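Local coordinates for protein GH86A beta-porphyranase (Bacteroides plebeius, PDB 4AW7) that hydrolyses the red seaweed galactan porphyran at linkages between beta-D-galactose and alpha-L-galactose-6-sulfate, releasing mostly a sulfated disaccharide, at residues Leu355-Lys358 with Lys359-Phe362; Val522-Asn526 with Gly527-Ser531. One frame throughout, in Å; residues are numbered along the deposited sequence.

How the interactions relate
The two contacts are local and lie in different parts of the chain, with centres about 46 Å apart and nearest atoms about 31 Å apart. They share no strand or helix. Interaction 1 is the capped turn into helix 359-365. Its phenylalanines and buried polar groups face the protein, while waters line its D357 and K359 side. Interaction 2 is a tight hairpin on a sheet edge in the C-terminal region, with an apolar face turned inward and an outer face of lysine and alanine. Backbone bonds hold both. Water adds a charge-linking network in interaction 1; in interaction 2 each water touches a backbone atom, and two of them also meet a side chain.

Interaction 1 of 2, residues Leu355-Lys358 with Lys359-Phe362; sequences LNDK and KYFF
The D357 carboxylate lies alongside the Y360 ring, OD1 3.6 Å from CE2, with the two planes 59° apart. K359 CE sits over one face of that ring, displaced toward the rim. Inside the helix, F361 CD2 stands over the centre of the F362 ring, and F362 CE2 in turn meets the edge of the F361 ring. Water 3 bridges D357 OD1 and Y360 OH. Water 1 joins the same OD1 to K359 NZ and the carbonyl of L355, so the opposite charges are linked through water, with OD1 and NZ 4.6 Å apart. K359 CG lies between its backbone N and carbonyl carbon (chi1 72°). This runs the chain past N356 O and brings CD to 3.9 Å from L355 CD2. K359 CB also rests on L355 CG. N356 caps the turn: its OD1 accepts from K358 N at 3.0 Å, an Asx turn. The type I turn is closed by K359 N to N356 O at 3.1 Å. Y360 N to D357 O and F361 N to K358 O, both 3.0 Å, carry the pattern onward. An alanine in place of Y360 removes ring and hydroxyl; K359 CE and Y436 would probably lose the surface they lie against, and water 3 would be held less firmly. The buried polar ends are held by the chain near strand 340-342: N356 ND2 bonds to A338 O, and K358 NZ to the carbonyls of S336 and A338. L355, K359 and F362 pack on helix 54-63, F361 on helix 293-305, and the Y360 ring meets Y436 of strand 433-441 with nearly parallel planes.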
ATOM      1  N   LEU A 355       8.393 -19.002  16.098  1.00 13.90           N
ATOM      2  CA  LEU A 355       7.995 -18.282  14.882  1.00 13.06           C
ATOM      3  C   LEU A 355       6.688 -18.870  14.349  1.00 12.89           C
ATOM      4  O   LEU A 355       6.651 -20.050  14.016  1.00 13.86           O
ATOM      5  CB  LEU A 355       9.158 -18.421  13.884  1.00 15.06           C
ATOM      6  CG  LEU A 355       9.001 -17.739  12.552  1.00 13.88           C
ATOM      7  CD1 LEU A 355       8.803 -16.193  12.739  1.00 13.95           C
ATOM      8  CD2 LEU A 355      10.230 -18.081  11.690  1.00 15.35           C
ATOM      9  N   ASN A 356       5.614 -18.075  14.299  1.00 11.28           N
ATOM     10  CA  ASN A 356       4.308 -18.587  13.879  1.00 11.59           C
ATOM     11  C   ASN A 356       4.170 -18.697  12.350  1.00 10.85           C
ATOM     12  O   ASN A 356       5.094 -18.350  11.603  1.00 11.07           O
ATOM     13  CB  ASN A 356       3.169 -17.827  14.560  1.00 11.32           C
ATOM     14  CG  ASN A 356       3.058 -16.385  14.135  1.00 10.88           C
ATOM     15  OD1 ASN A 356       3.260 -16.056  12.951  1.00 11.00           O
ATOM     16  ND2 ASN A 356       2.667 -15.508  15.070  1.00 10.72           N
ATOM     17  N   ASP A 357       3.022 -19.192  11.888  1.00 11.52           N
ATOM     18  CA  ASP A 357       2.856 -19.515  10.478  1.00 11.33           C
ATOM     19  C   ASP A 357       2.779 -18.283   9.576  1.00  9.84           C
ATOM     20  O   ASP A 357       2.780 -18.459   8.348  1.00 10.84           O
ATOM     21  CB  ASP A 357       1.642 -20.435  10.231  1.00 11.60           C
ATOM     22  CG  ASP A 357       1.892 -21.865  10.602  1.00 14.04           C
ATOM     23  OD1 ASP A 357       3.020 -22.230  11.029  1.00 15.05           O
ATOM     24  OD2 ASP A 357       0.949 -22.661  10.385  1.00 17.20           O
ATOM     25  N   LYS A 358       2.743 -17.071  10.143  1.00  9.84           N
ATOM     26  CA  LYS A 358       2.922 -15.884   9.309  1.00  8.54           C
ATOM     27  C   LYS A 358       4.258 -15.905   8.566  1.00  8.62           C
ATOM     28  O   LYS A 358       4.404 -15.251   7.522  1.00  9.16           O
ATOM     29  CB  LYS A 358       2.749 -14.615  10.101  1.00  9.52           C
ATOM     30  CG  LYS A 358       1.413 -14.481  10.785  1.00  9.64           C
ATOM     31  CD  LYS A 358       1.421 -13.299  11.744  1.00  9.59           C
ATOM     32  CE  LYS A 358       0.232 -13.282  12.656  1.00 10.44           C
ATOM     33  NZ  LYS A 358       0.260 -12.075  13.516  1.00 10.20           N
ATOM     34  N   LYS A 359       5.227 -16.671   9.055  1.00  9.34           N
ATOM     35  CA  LYS A 359       6.475 -16.852   8.354  1.00  9.50           C
ATOM     36  C   LYS A 359       6.274 -17.272   6.903  1.00  9.34           C
ATOM     37  O   LYS A 359       7.106 -16.950   6.059  1.00  9.64           O
ATOM     38  CB  LYS A 359       7.365 -17.895   9.072  1.00 10.40           C
ATOM     39  CG  LYS A 359       6.867 -19.341   8.937  1.00 11.09           C
ATOM     40  CD  LYS A 359       7.547 -20.316   9.909  1.00 12.84           C
ATOM     41  CE  LYS A 359       7.079 -21.725   9.640  1.00 14.31           C
ATOM     42  NZ  LYS A 359       7.595 -22.709  10.660  1.00 19.52           N
ATOM     43  N   TYR A 360       5.199 -18.006   6.612  1.00  9.52           N
ATOM     44  CA  TYR A 360       5.001 -18.529   5.255  1.00  9.68           C
ATOM     45  C   TYR A 360       4.733 -17.428   4.240  1.00  9.43           C
ATOM     46  O   TYR A 360       5.014 -17.636   3.070  1.00  9.58           O
ATOM     47  CB  TYR A 360       3.899 -19.590   5.200  1.00 10.60           C
ATOM     48  CG  TYR A 360       4.284 -20.876   5.900  1.00 11.50           C
ATOM     49  CD1 TYR A 360       5.393 -21.598   5.474  1.00 14.52           C
ATOM     50  CD2 TYR A 360       3.522 -21.409   6.933  1.00 13.68           C
ATOM     51  CE1 TYR A 360       5.774 -22.799   6.086  1.00 15.42           C
ATOM     52  CE2 TYR A 360       3.887 -22.621   7.554  1.00 14.47           C
ATOM     53  CZ  TYR A 360       5.026 -23.278   7.133  1.00 15.57           C
ATOM     54  OH  TYR A 360       5.367 -24.454   7.761  1.00 20.29           O
ATOM     55  N   PHE A 361       4.237 -16.267   4.659  1.00  8.47           N
ATOM     56  CA  PHE A 361       4.146 -15.156   3.725  1.00  7.78           C
ATOM     57  C   PHE A 361       5.517 -14.808   3.187  1.00  7.93           C
ATOM     58  O   PHE A 361       5.719 -14.609   1.990  1.00  7.90           O
ATOM     59  CB  PHE A 361       3.526 -13.923   4.409  1.00  9.15           C
ATOM     60  CG  PHE A 361       3.585 -12.684   3.565  1.00  8.03           C
ATOM     61  CD1 PHE A 361       2.796 -12.529   2.442  1.00  8.87           C
ATOM     62  CD2 PHE A 361       4.428 -11.657   3.913  1.00  9.67           C
ATOM     63  CE1 PHE A 361       2.896 -11.396   1.660  1.00  9.05           C
ATOM     64  CE2 PHE A 361       4.550 -10.512   3.126  1.00  9.35           C
ATOM     65  CZ  PHE A 361       3.754 -10.371   1.995  1.00  9.63           C
ATOM     66  N   PHE A 362       6.496 -14.736   4.092  1.00  8.34           N
ATOM     67  CA  PHE A 362       7.858 -14.419   3.708  1.00  8.88           C
ATOM     68  C   PHE A 362       8.548 -15.592   2.991  1.00  8.82           C
ATOM     69  O   PHE A 362       9.339 -15.392   2.078  1.00  8.85           O
ATOM     70  CB  PHE A 362       8.622 -13.899   4.904  1.00  8.72           C
ATOM     71  CG  PHE A 362       7.992 -12.650   5.490  1.00  8.18           C
ATOM     72  CD1 PHE A 362       8.142 -11.440   4.864  1.00  8.88           C
ATOM     73  CD2 PHE A 362       7.236 -12.712   6.637  1.00  9.14           C
ATOM     74  CE1 PHE A 362       7.560 -10.312   5.371  1.00  9.35           C
ATOM     75  CE2 PHE A 362       6.665 -11.566   7.167  1.00  8.90           C
ATOM     76  CZ  PHE A 362       6.839 -10.359   6.529  1.00  9.41           C
TER
HETATM   77  O   HOH W   1       5.320 -21.927  12.457  1.00 17.24           O
HETATM   78  O   HOH W   2       8.467 -22.028  13.382  1.00 24.33           O
HETATM   79  O   HOH W   3       4.058 -24.701  10.570  1.00 29.29           O

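Interaction 2 of 2, residues Val522-Asn526 with Gly527-Ser531; sequences VVKIN and GTAVS
I525 and T528 exchange two backbone hydrogen bonds across a type I' turn, I525 N to T528 O at 2.9 Å and T528 N to I525 O at 3.0 Å, making a two-residue beta hairpin. V530 reaches both apolar neighbours on one face. Its CG1 is anti to the carbonyl carbon (chi1 -60°) and meets I525 CG1 at 4.0 Å, while CG2 touches V523 CG1 at 3.9 Å. On the other face, K524 CG lies 3.9 Å from A529 CA, and the extended chain continues past the G527 carbonyl. Water 6 donates to G527 O and is held only weakly by K524 NZ. Water 7 spans N526 O and T528 OG1, tying the turn to the threonine hydroxyl. N526 and G527 fill the corners. Both have positive phi; at G527 (89°) a CB would clash with N526 O, which calls for glycine. Further along, V530 N bonds to V523 O at 2.9 Å, nearly along the C=O axis. Water 4 then bridges V523 N and V530 O. The short strands 522-525 and 528-530 run 131° apart in direction, antiparallel but well twisted, and the CA atoms of K524 and A529 come within 4.1 Å as a non-hydrogen-bonded pair. The N526 amide is anchored outside the hairpin, OD1 to N566 N and ND2 to L559 O and N565 OD1. Strand 522-525 runs antiparallel to strand 563-570, and strand 528-530 forms the edge of this four-stranded sheet. The valine and isoleucine face is covered in part by V553 and F555 of strand 546-555, which belongs to another sheet.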
ATOM      1  N   VAL A 522     -21.511   4.676 -20.502  1.00 16.25           N
ATOM      2  CA  VAL A 522     -20.908   4.729 -21.814  1.00 17.21           C
ATOM      3  C   VAL A 522     -19.566   5.452 -21.630  1.00 17.05           C
ATOM      4  O   VAL A 522     -19.505   6.532 -21.021  1.00 17.59           O
ATOM      5  CB  VAL A 522     -21.817   5.449 -22.819  1.00 17.40           C
ATOM      6  CG1 VAL A 522     -21.047   5.711 -24.138  1.00 19.47           C
ATOM      7  CG2 VAL A 522     -23.133   4.655 -23.050  1.00 20.25           C
ATOM      8  N   VAL A 523     -18.507   4.873 -22.210  1.00 16.04           N
ATOM      9  CA  VAL A 523     -17.155   5.447 -22.119  1.00 15.77           C
ATOM     10  C   VAL A 523     -16.612   5.648 -23.542  1.00 14.52           C
ATOM     11  O   VAL A 523     -16.600   4.695 -24.322  1.00 16.39           O
ATOM     12  CB  VAL A 523     -16.195   4.537 -21.334  1.00 15.57           C
ATOM     13  CG1 VAL A 523     -14.740   5.049 -21.350  1.00 15.51           C
ATOM     14  CG2 VAL A 523     -16.671   4.335 -19.897  1.00 17.05           C
ATOM     15  N   LYS A 524     -16.167   6.869 -23.814  1.00 15.23           N
ATOM     16  CA  LYS A 524     -15.577   7.190 -25.112  1.00 15.38           C
ATOM     17  C   LYS A 524     -14.144   7.700 -24.914  1.00 15.31           C
ATOM     18  O   LYS A 524     -13.877   8.577 -24.075  1.00 15.15           O
ATOM     19  CB  LYS A 524     -16.420   8.248 -25.826  1.00 16.44           C
ATOM     20  CG  LYS A 524     -17.822   7.768 -26.177  1.00 17.57           C
ATOM     21  CD  LYS A 524     -18.652   8.796 -26.965  1.00 21.69           C
ATOM     22  CE  LYS A 524     -20.032   8.220 -27.224  1.00 24.49           C
ATOM     23  NZ  LYS A 524     -20.729   9.026 -28.274  1.00 28.96           N
ATOM     24  N   ILE A 525     -13.234   7.146 -25.734  1.00 14.36           N
ATOM     25  CA  ILE A 525     -11.842   7.557 -25.733  1.00 14.35           C
ATOM     26  C   ILE A 525     -11.678   8.373 -27.033  1.00 13.84           C
ATOM     27  O   ILE A 525     -11.795   7.801 -28.131  1.00 14.37           O
ATOM     28  CB  ILE A 525     -10.874   6.344 -25.746  1.00 14.18           C
ATOM     29  CG1 ILE A 525     -11.197   5.356 -24.611  1.00 14.82           C
ATOM     30  CG2 ILE A 525      -9.439   6.796 -25.702  1.00 14.77           C
ATOM     31  CD1 ILE A 525     -11.126   5.903 -23.179  1.00 15.64           C
ATOM     32  N   ASN A 526     -11.439   9.664 -26.908  1.00 13.58           N
ATOM     33  CA  ASN A 526     -11.378  10.526 -28.108  1.00 14.59           C
ATOM     34  C   ASN A 526     -12.550  10.259 -29.041  1.00 15.61           C
ATOM     35  O   ASN A 526     -12.386  10.203 -30.275  1.00 16.80           O
ATOM     36  CB  ASN A 526     -10.035  10.317 -28.814  1.00 14.95           C
ATOM     37  CG  ASN A 526      -8.871  10.706 -27.916  1.00 14.75           C
ATOM     38  OD1 ASN A 526      -8.928  11.741 -27.233  1.00 14.81           O
ATOM     39  ND2 ASN A 526      -7.814   9.896 -27.907  1.00 14.90           N
ATOM     40  N   GLY A 527     -13.739  10.129 -28.470  1.00 15.13           N
ATOM     41  CA  GLY A 527     -14.938   9.976 -29.298  1.00 15.69           C
ATOM     42  C   GLY A 527     -15.339   8.581 -29.682  1.00 16.53           C
ATOM     43  O   GLY A 527     -16.442   8.375 -30.179  1.00 18.66           O
ATOM     44  N   THR A 528     -14.463   7.604 -29.472  1.00 15.59           N
ATOM     45  CA  THR A 528     -14.738   6.214 -29.794  1.00 15.36           C
ATOM     46  C   THR A 528     -15.224   5.456 -28.556  1.00 15.88           C
ATOM     47  O   THR A 528     -14.518   5.346 -27.538  1.00 15.50           O
ATOM     48  CB  THR A 528     -13.496   5.500 -30.359  1.00 15.13           C
ATOM     49  OG1 THR A 528     -13.118   6.163 -31.570  1.00 17.49           O
ATOM     50  CG2 THR A 528     -13.765   3.997 -30.615  1.00 17.19           C
ATOM     51  N   ALA A 529     -16.441   4.937 -28.627  1.00 15.99           N
ATOM     52  CA  ALA A 529     -17.008   4.159 -27.527  1.00 16.17           C
ATOM     53  C   ALA A 529     -16.262   2.856 -27.390  1.00 17.32           C
ATOM     54  O   ALA A 529     -15.957   2.183 -28.364  1.00 18.73           O
ATOM     55  CB  ALA A 529     -18.524   3.917 -27.774  1.00 16.92           C
ATOM     56  N   VAL A 530     -15.960   2.501 -26.143  1.00 16.72           N
ATOM     57  CA  VAL A 530     -15.310   1.255 -25.812  1.00 18.40           C
ATOM     58  C   VAL A 530     -16.143   0.468 -24.789  1.00 19.47           C
ATOM     59  O   VAL A 530     -16.905   1.044 -24.048  1.00 20.53           O
ATOM     60  CB  VAL A 530     -13.885   1.495 -25.276  1.00 18.22           C
ATOM     61  CG1 VAL A 530     -13.043   2.217 -26.324  1.00 17.78           C
ATOM     62  CG2 VAL A 530     -13.892   2.303 -23.968  1.00 17.78           C
ATOM     63  N   SER A 531     -15.992  -0.845 -24.835  1.00 21.86           N
ATOM     64  CA  SER A 531     -16.640  -1.786 -23.919  1.00 23.19           C
ATOM     65  C   SER A 531     -16.204  -1.585 -22.449  1.00 22.02           C
ATOM     66  O   SER A 531     -15.017  -1.444 -22.183  1.00 22.53           O
ATOM     67  CB  SER A 531     -16.252  -3.195 -24.396  1.00 23.81           C
ATOM     68  OG  SER A 531     -16.946  -4.227 -23.740  1.00 30.35           O
TER
HETATM   69  O   HOH W   4     -19.203   2.319 -23.675  1.00 20.28           O
HETATM   70  O   HOH W   5     -14.074  11.120 -25.762  1.00 18.84           O
HETATM   71  O   HOH W   6     -18.558  10.005 -30.687  1.00 35.92           O
HETATM   72  O   HOH W   7     -11.327   8.130 -31.663  1.00 19.08           O